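Conserved hypothetical secreted protein (Helicobacter pylori, PDB 4RNZ) is a cell-shape determinant of the M23B metallopeptidase family that binds zinc and probably acts as an endopeptidase on peptidoglycan. Local coordinates at residues E90-L95 / A138-R143; Q153-M158 / N307-N312; A187-E192 / N258-V263. All coordinates share one frame; numbering follows the deposited sequence.

Interaction 1: residues E90-L95 / A138-R143. With PO4 (phosphate ion), chain G.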
# COMPACT_ATOMS: atom_id res chain seq x y z
N GLU A 90 -17.36 -0.58 5.23
CA GLU A 90 -17.19 0.87 5.20
C GLU A 90 -17.70 1.47 6.49
O GLU A 90 -18.75 1.07 7.00
CB GLU A 90 -17.95 1.44 4.01
CG GLU A 90 -17.74 2.93 3.75
CD GLU A 90 -18.62 3.42 2.63
OE1 GLU A 90 -19.83 3.12 2.66
OE2 GLU A 90 -18.10 4.07 1.72
N LYS A 91 -16.94 2.43 7.02
CA LYS A 91 -17.31 3.17 8.23
C LYS A 91 -17.13 4.65 8.02
O LYS A 91 -16.33 5.08 7.17
CB LYS A 91 -16.46 2.76 9.43
CG LYS A 91 -16.69 1.33 9.87
CD LYS A 91 -16.25 1.08 11.30
CE LYS A 91 -16.94 -0.16 11.86
NZ LYS A 91 -16.69 -1.34 10.99
N THR A 92 -17.84 5.43 8.84
CA THR A 92 -17.63 6.87 8.92
C THR A 92 -17.25 7.30 10.31
O THR A 92 -18.05 7.18 11.26
CB THR A 92 -18.88 7.62 8.48
OG1 THR A 92 -19.22 7.22 7.15
CG2 THR A 92 -18.64 9.14 8.50
N LEU A 93 -16.04 7.82 10.44
CA LEU A 93 -15.60 8.44 11.67
C LEU A 93 -15.97 9.93 11.63
O LEU A 93 -15.58 10.65 10.70
CB LEU A 93 -14.09 8.32 11.82
CG LEU A 93 -13.45 9.06 13.00
CD1 LEU A 93 -13.98 8.57 14.34
CD2 LEU A 93 -11.95 8.86 12.92
N LEU A 94 -16.71 10.37 12.63
CA LEU A 94 -16.95 11.80 12.89
C LEU A 94 -16.32 12.18 14.22
O LEU A 94 -16.54 11.54 15.26
CB LEU A 94 -18.43 12.09 12.92
CG LEU A 94 -19.26 11.64 11.73
CD1 LEU A 94 -20.73 11.90 12.04
CD2 LEU A 94 -18.85 12.35 10.45
N LEU A 95 -15.55 13.25 14.22
CA LEU A 95 -14.76 13.56 15.40
C LEU A 95 -14.73 15.06 15.67
O LEU A 95 -14.58 15.86 14.73
CB LEU A 95 -13.37 13.02 15.15
CG LEU A 95 -12.37 12.88 16.28
CD1 LEU A 95 -11.48 11.70 15.94
CD2 LEU A 95 -11.57 14.17 16.44
N ALA A 138 -13.58 14.23 9.80
CA ALA A 138 -14.38 13.14 9.33
C ALA A 138 -13.53 12.26 8.41
O ALA A 138 -12.73 12.76 7.62
CB ALA A 138 -15.58 13.66 8.57
N ILE A 139 -13.70 10.94 8.53
CA ILE A 139 -13.06 9.99 7.61
C ILE A 139 -14.07 8.93 7.23
O ILE A 139 -14.64 8.27 8.10
CB ILE A 139 -11.84 9.29 8.24
CG1 ILE A 139 -10.99 10.28 9.03
CG2 ILE A 139 -11.02 8.55 7.17
CD1 ILE A 139 -9.75 9.70 9.65
N VAL A 140 -14.30 8.76 5.93
CA VAL A 140 -15.01 7.61 5.44
C VAL A 140 -13.96 6.64 4.93
O VAL A 140 -13.18 6.97 4.04
CB VAL A 140 -15.94 7.93 4.28
CG1 VAL A 140 -16.64 6.65 3.82
CG2 VAL A 140 -16.97 8.99 4.67
N TYR A 141 -13.94 5.43 5.49
CA TYR A 141 -12.89 4.48 5.11
C TYR A 141 -13.41 3.07 5.06
O TYR A 141 -14.36 2.71 5.77
CB TYR A 141 -11.73 4.53 6.08
CG TYR A 141 -12.04 4.13 7.49
CD1 TYR A 141 -12.62 5.02 8.37
CD2 TYR A 141 -11.77 2.85 7.94
CE1 TYR A 141 -12.88 4.66 9.68
CE2 TYR A 141 -12.04 2.48 9.24
CZ TYR A 141 -12.60 3.39 10.11
OH TYR A 141 -12.87 3.06 11.41
N THR A 142 -12.73 2.26 4.25
CA THR A 142 -13.03 0.85 4.16
C THR A 142 -11.88 0.04 4.71
O THR A 142 -10.73 0.51 4.79
CB THR A 142 -13.30 0.39 2.73
OG1 THR A 142 -12.13 0.52 1.93
CG2 THR A 142 -14.43 1.19 2.12
N ARG A 143 -12.20 -1.18 5.11
CA ARG A 143 -11.22 -2.14 5.61
C ARG A 143 -11.59 -3.48 4.98
O ARG A 143 -12.79 -3.72 4.71
CB ARG A 143 -11.35 -2.17 7.11
CG ARG A 143 -10.09 -2.27 7.91
CD ARG A 143 -10.41 -2.51 9.40
NE ARG A 143 -10.69 -1.33 10.24
CZ ARG A 143 -9.80 -0.37 10.55
NH1 ARG A 143 -8.59 -0.41 10.02
NH2 ARG A 143 -10.12 0.64 11.36
P PO4 G . -14.86 -4.66 13.01
O1 PO4 G . -13.57 -4.17 12.37
O2 PO4 G . -14.67 -4.58 14.51
O3 PO4 G . -15.18 -6.08 12.61
O4 PO4 G . -16.07 -3.84 12.63

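Interaction 2: residues Q153-M158 / N307-N312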
# COMPACT_ATOMS: atom_id res chain seq x y z
N GLN A 153 -4.24 -2.83 5.16
CA GLN A 153 -4.44 -1.50 5.73
C GLN A 153 -5.80 -1.02 5.29
O GLN A 153 -6.35 -1.51 4.31
CB GLN A 153 -3.34 -0.53 5.25
CG GLN A 153 -1.97 -0.74 5.92
CD GLN A 153 -1.09 0.52 5.92
OE1 GLN A 153 -1.57 1.65 6.02
NE2 GLN A 153 0.21 0.32 5.84
N PRO A 154 -6.32 -0.02 5.98
CA PRO A 154 -7.56 0.58 5.51
C PRO A 154 -7.35 1.43 4.28
O PRO A 154 -6.20 1.71 3.88
CB PRO A 154 -8.01 1.42 6.72
CG PRO A 154 -6.76 1.76 7.43
CD PRO A 154 -5.87 0.55 7.27
N THR A 155 -8.45 1.84 3.68
CA THR A 155 -8.43 2.73 2.56
C THR A 155 -9.35 3.91 2.89
O THR A 155 -10.55 3.71 3.18
CB THR A 155 -8.90 2.00 1.29
OG1 THR A 155 -8.01 0.90 1.03
CG2 THR A 155 -8.89 2.90 0.09
N ILE A 156 -8.80 5.13 2.84
CA ILE A 156 -9.60 6.34 3.01
C ILE A 156 -10.30 6.69 1.72
O ILE A 156 -9.65 6.92 0.71
CB ILE A 156 -8.73 7.53 3.45
CG1 ILE A 156 -8.21 7.27 4.87
CG2 ILE A 156 -9.51 8.83 3.35
CD1 ILE A 156 -7.14 8.25 5.31
N LYS A 157 -11.63 6.72 1.75
CA LYS A 157 -12.41 7.11 0.58
C LYS A 157 -12.64 8.62 0.53
O LYS A 157 -12.63 9.22 -0.53
CB LYS A 157 -13.77 6.40 0.57
CG LYS A 157 -13.71 4.88 0.69
CD LYS A 157 -12.70 4.23 -0.24
CE LYS A 157 -12.95 4.52 -1.71
NZ LYS A 157 -14.30 4.08 -2.16
N MET A 158 -12.91 9.19 1.70
CA MET A 158 -13.08 10.63 1.86
C MET A 158 -12.59 11.06 3.24
O MET A 158 -12.75 10.34 4.25
CB MET A 158 -14.54 11.02 1.71
CG MET A 158 -14.78 12.52 1.89
SD MET A 158 -16.51 12.98 1.85
CE MET A 158 -17.09 12.38 3.42
N ASN A 307 0.76 2.82 1.35
CA ASN A 307 -0.03 2.25 2.46
C ASN A 307 -0.05 0.72 2.38
O ASN A 307 -1.07 0.07 2.60
CB ASN A 307 -1.44 2.83 2.48
CG ASN A 307 -1.46 4.26 3.00
OD1 ASN A 307 -0.72 4.57 3.90
ND2 ASN A 307 -2.32 5.10 2.45
N SER A 308 1.11 0.18 2.00
CA SER A 308 1.38 -1.25 1.90
C SER A 308 0.94 -1.90 0.58
O SER A 308 1.31 -3.03 0.30
CB SER A 308 0.80 -2.01 3.13
OG SER A 308 -0.56 -2.37 2.85
N ARG A 309 0.18 -1.18 -0.24
CA ARG A 309 -0.35 -1.74 -1.47
C ARG A 309 0.48 -1.29 -2.69
O ARG A 309 0.78 -0.12 -2.84
CB ARG A 309 -1.78 -1.30 -1.65
CG ARG A 309 -2.71 -1.88 -0.57
CD ARG A 309 -4.13 -1.38 -0.74
NE ARG A 309 -4.25 0.02 -0.35
CZ ARG A 309 -4.63 0.47 0.85
NH1 ARG A 309 -4.94 -0.36 1.85
NH2 ARG A 309 -4.71 1.77 1.06
N PRO A 310 0.85 -2.23 -3.56
CA PRO A 310 1.59 -1.86 -4.77
C PRO A 310 0.76 -0.93 -5.63
O PRO A 310 -0.45 -1.10 -5.75
CB PRO A 310 1.83 -3.21 -5.49
CG PRO A 310 1.01 -4.24 -4.79
CD PRO A 310 0.52 -3.67 -3.49
N ILE A 311 1.43 0.06 -6.22
CA ILE A 311 0.80 1.06 -7.05
C ILE A 311 1.73 1.30 -8.25
O ILE A 311 2.96 1.15 -8.14
CB ILE A 311 0.50 2.33 -6.20
CG1 ILE A 311 -0.37 3.32 -6.98
CG2 ILE A 311 1.80 2.99 -5.74
CD1 ILE A 311 -1.00 4.43 -6.14
N ASN A 312 1.14 1.60 -9.40
CA ASN A 312 1.92 1.84 -10.61
C ASN A 312 2.86 3.04 -10.43
O ASN A 312 2.40 4.18 -10.24
CB ASN A 312 1.01 2.07 -11.82
CG ASN A 312 1.79 2.24 -13.11
OD1 ASN A 312 3.02 2.10 -13.15
ND2 ASN A 312 1.10 2.55 -14.17
O HOH W 1 -4.30 -3.17 2.22
O HOH W 2 1.81 2.99 5.42

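Interaction 3: residues A187-E192 / N258-V263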
# COMPACT_ATOMS: atom_id res chain seq x y z
N ALA A 187 -1.66 15.69 -1.82
CA ALA A 187 -0.79 14.79 -1.10
C ALA A 187 -0.02 13.86 -2.05
O ALA A 187 0.25 12.73 -1.71
CB ALA A 187 -1.62 13.98 -0.10
N GLY A 188 0.32 14.36 -3.24
CA GLY A 188 1.04 13.58 -4.22
C GLY A 188 2.54 13.50 -3.93
O GLY A 188 3.01 13.97 -2.89
N PHE A 189 3.26 12.88 -4.84
CA PHE A 189 4.70 12.76 -4.79
C PHE A 189 5.15 12.96 -6.22
O PHE A 189 4.50 12.51 -7.13
CB PHE A 189 5.09 11.36 -4.31
CG PHE A 189 4.66 11.07 -2.91
CD1 PHE A 189 5.51 11.36 -1.84
CD2 PHE A 189 3.42 10.51 -2.65
CE1 PHE A 189 5.11 11.12 -0.53
CE2 PHE A 189 3.01 10.26 -1.34
CZ PHE A 189 3.86 10.56 -0.28
N LEU A 190 6.24 13.69 -6.42
CA LEU A 190 6.78 13.87 -7.78
C LEU A 190 8.00 12.97 -7.80
O LEU A 190 9.04 13.33 -7.27
CB LEU A 190 7.16 15.33 -8.06
CG LEU A 190 6.06 16.38 -7.76
CD1 LEU A 190 6.62 17.80 -7.56
CD2 LEU A 190 4.97 16.39 -8.82
N LEU A 191 7.83 11.78 -8.34
CA LEU A 191 8.92 10.83 -8.45
C LEU A 191 9.67 11.04 -9.76
O LEU A 191 9.10 11.50 -10.74
CB LEU A 191 8.38 9.41 -8.41
CG LEU A 191 7.67 8.98 -7.13
CD1 LEU A 191 7.34 7.50 -7.26
CD2 LEU A 191 8.55 9.26 -5.93
N GLU A 192 10.94 10.68 -9.77
CA GLU A 192 11.78 10.77 -10.97
C GLU A 192 12.17 9.38 -11.38
O GLU A 192 12.43 8.53 -10.54
CB GLU A 192 13.06 11.54 -10.68
CG GLU A 192 12.85 13.03 -10.59
CD GLU A 192 14.12 13.80 -10.29
OE1 GLU A 192 15.20 13.20 -10.03
OE2 GLU A 192 14.03 15.05 -10.30
N ASN A 258 6.97 9.09 3.91
CA ASN A 258 5.57 9.19 4.28
C ASN A 258 4.91 7.81 4.15
O ASN A 258 5.44 6.86 4.69
CB ASN A 258 4.86 10.27 3.46
CG ASN A 258 5.49 11.66 3.63
OD1 ASN A 258 6.26 11.89 4.56
ND2 ASN A 258 5.16 12.57 2.75
N GLU A 259 3.82 7.68 3.41
CA GLU A 259 3.16 6.37 3.27
C GLU A 259 3.70 5.51 2.12
O GLU A 259 3.15 4.44 1.83
CB GLU A 259 1.64 6.54 3.19
CG GLU A 259 1.06 7.21 1.94
CD GLU A 259 0.92 8.73 2.07
OE1 GLU A 259 1.97 9.40 2.22
OE2 GLU A 259 -0.22 9.25 1.98
N LEU A 260 4.79 5.95 1.50
CA LEU A 260 5.43 5.19 0.43
C LEU A 260 6.58 4.31 0.87
O LEU A 260 7.43 4.68 1.69
CB LEU A 260 5.90 6.08 -0.74
CG LEU A 260 4.89 6.90 -1.56
CD1 LEU A 260 5.56 7.58 -2.76
CD2 LEU A 260 3.71 6.08 -2.04
N ARG A 261 6.65 3.15 0.24
CA ARG A 261 7.83 2.34 0.23
C ARG A 261 8.26 2.11 -1.23
O ARG A 261 7.46 1.67 -2.07
CB ARG A 261 7.49 1.02 0.91
CG ARG A 261 8.58 -0.02 1.03
CD ARG A 261 7.99 -1.26 1.73
NE ARG A 261 8.57 -2.39 1.08
CZ ARG A 261 7.96 -3.31 0.37
NH1 ARG A 261 6.63 -3.42 0.25
NH2 ARG A 261 8.74 -4.18 -0.23
N LEU A 262 9.53 2.41 -1.51
CA LEU A 262 10.07 2.38 -2.87
C LEU A 262 11.15 1.31 -2.93
O LEU A 262 12.07 1.30 -2.12
CB LEU A 262 10.63 3.76 -3.27
CG LEU A 262 9.60 4.91 -3.35
CD1 LEU A 262 9.47 5.64 -2.02
CD2 LEU A 262 9.95 5.93 -4.41
N VAL A 263 11.03 0.42 -3.90
CA VAL A 263 11.88 -0.78 -4.00
C VAL A 263 12.71 -0.74 -5.27
O VAL A 263 12.17 -0.52 -6.33
CB VAL A 263 10.98 -2.03 -4.02
CG1 VAL A 263 11.76 -3.29 -4.39
CG2 VAL A 263 10.29 -2.18 -2.68
O HOH W 3 -0.50 10.48 -0.65

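Interaction 1: residues E90-L95 / A138-R143
Tyr141 lays one face of its ring under the aliphatic stem of Lys91, whose CB sits 4.0 Å from Tyr141 CZ. The phenol CG takes the position between the backbone N and the carbonyl carbon (chi1 64°), which swings the ring across to the partner strand. Leu93 meets the same ring near its plane, CB coming to 4.4 Å from Tyr141 CE1. Farther out, Lys91 leads away from the strand pair, and its NZ gives a hydrogen bond of 3.1 Å to O4 of a phosphate ion, probably from the crystallisation liquor, that Lys89 and Tyr145 also hold.

Beneath these side chains, strands 90-95 and 138-143 run antiparallel. Lys91 with Tyr141 and Leu93 with Ile139 are the hydrogen-bonded pairs, each closed by two N-H...O bonds; that from Lys91 N to Tyr141 O measures 2.9 Å and is nearly straight at 168°. On this same side Leu93 and Ile139 run side by side, with 4.0 Å between Leu93 CD2 and Ile139 CD1, and helix 101-109 packs against Leu93 and Tyr141.

The other face carries Glu90, Thr92, Leu94, Ala138, Val140 and Thr142. Here Val140 spreads its two methyls: CG1 lies 3.6 Å from Glu90 OE2, while CG2 approaches Thr92. The hydroxyl of Thr92 has its polar partner in the carbonyl of Gly362, and Phe363 covers Glu90, Thr92 and Val140. Leu94 CD2 closes the row against Ala138 CB at 4.0 Å.

Backbone bonds thus set the register; the face of Leu93, Ile139 and Tyr141 is mainly apolar and the other mixed. Charged groups gather toward the Glu90/Arg143 end, Glu90 on one face and Lys91 on the other, where the lysine ammonium groups would probably stabilise the bound anion.

Interaction 2: residues Q153-M158 / N307-N312
Arg309 grips the carbonyl of Pro154 end-on, with NH1 and NH2 both bonded to the one oxygen at 3.2 Å. That oxygen lies close to the guanidinium plane, yet both nitrogens reach it from the same face of the carbonyl, NH1 well above the carbonyl plane. Because two N-H groups converge on one oxygen, neither bond is straight, 147° at the NH1 hydrogen. Thr155 OG1 rests over one face of the guanidinium, 3.4 Å from Arg309 CZ, and Asn307 O covers the opposite face. A bend in the arginine chain at chi3 (-73°) carries the group back toward strand 153-156.

Beside this grip, Gln153 stretches its side chain over the peptide that follows Asn307, bringing CD to 3.4 Å from Asn307 O. Its amide plane stands 50° from that of Asn307, and NE2 packs on Ser308 CB.

A second shell fixes these groups. One water accepts from Gln153 N and from Arg309 NH1, the latter at 2.9 Å; another accepts from Gln153 NE2 and gives a weak bond to Asn307 OD1. Ser308 OG turns back on Asn307 O within the turn. Gln117 of helix 112-121 donates through NE2 to both Pro154 O and Gln153 OE1, so the carbonyl held by the arginine has a further donor.

The turn 307-308 joins strands 299-306 and 309-311 as an antiparallel hairpin. Arg309, the first residue after the turn, reaches the start of strand 153-163, making a polar, hydrated interface between the sheet of the second Csd3 region and the M23 peptidase sheet.

Interaction 3: residues A187-E192 / N258-V263
Phe189 receives a methyl of Leu260 over one face of its ring, CD1 lying 3.7 Å from the ring centroid and 15° off the normal, a close CH-pi contact. The two side chains arrive from opposite directions. Farther along, Leu191 and Leu262 meet tip to tip, 3.9 Å apart between their CD2 atoms, extending this closely packed, buried apolar seam.

The far rim of the ring is looser and polar. Glu259 sets OE1 near the ring plane, 3.3 Å from Phe189 CZ, with its carboxylate nearly perpendicular to the ring; a first torsion of 68° and a kink at chi2 fold the acid back to it. On the partly exposed side of Ala187 and Asn258, a water donates to Glu259 OE2 and to Ala187 O, and Asn258 brushes Phe189 CE1 with ND2 while its OD1 accepts from Lys123.

An irregular segment of the second Csd3 region thus packs on the M23 sheet, over the side of strand 260-267 bearing Leu260 and Leu262, the latter about 10 Å, side chain to side chain, from zinc-binding His301. Leu257 of strand 252-257 also lies against Phe189, strand 299-306 beside Leu260, and Asn120 of helix 112-121 touches Asn258 and Glu259.

Interaction 1 is the buried core of one sheet, held by regular backbone bonds between adjacent strands. Interactions 2 and 3 join the second Csd3 region to the M23 peptidase sheet, but by different means: a partly buried, hydrated arginine grip in interaction 2, and a buried aromatic and leucine seam with a polar rim in interaction 3. Strand 136-146 of interaction 1 neighbours strand 153-163 of interaction 2, where the backbone of Val140 probably bonds to Lys157 and Met158. Interactions 2 and 3 in turn meet where Asn307 N probably bonds to Glu259 O. Interactions 1 and 3 do not touch, their centres lying about 24 Å apart.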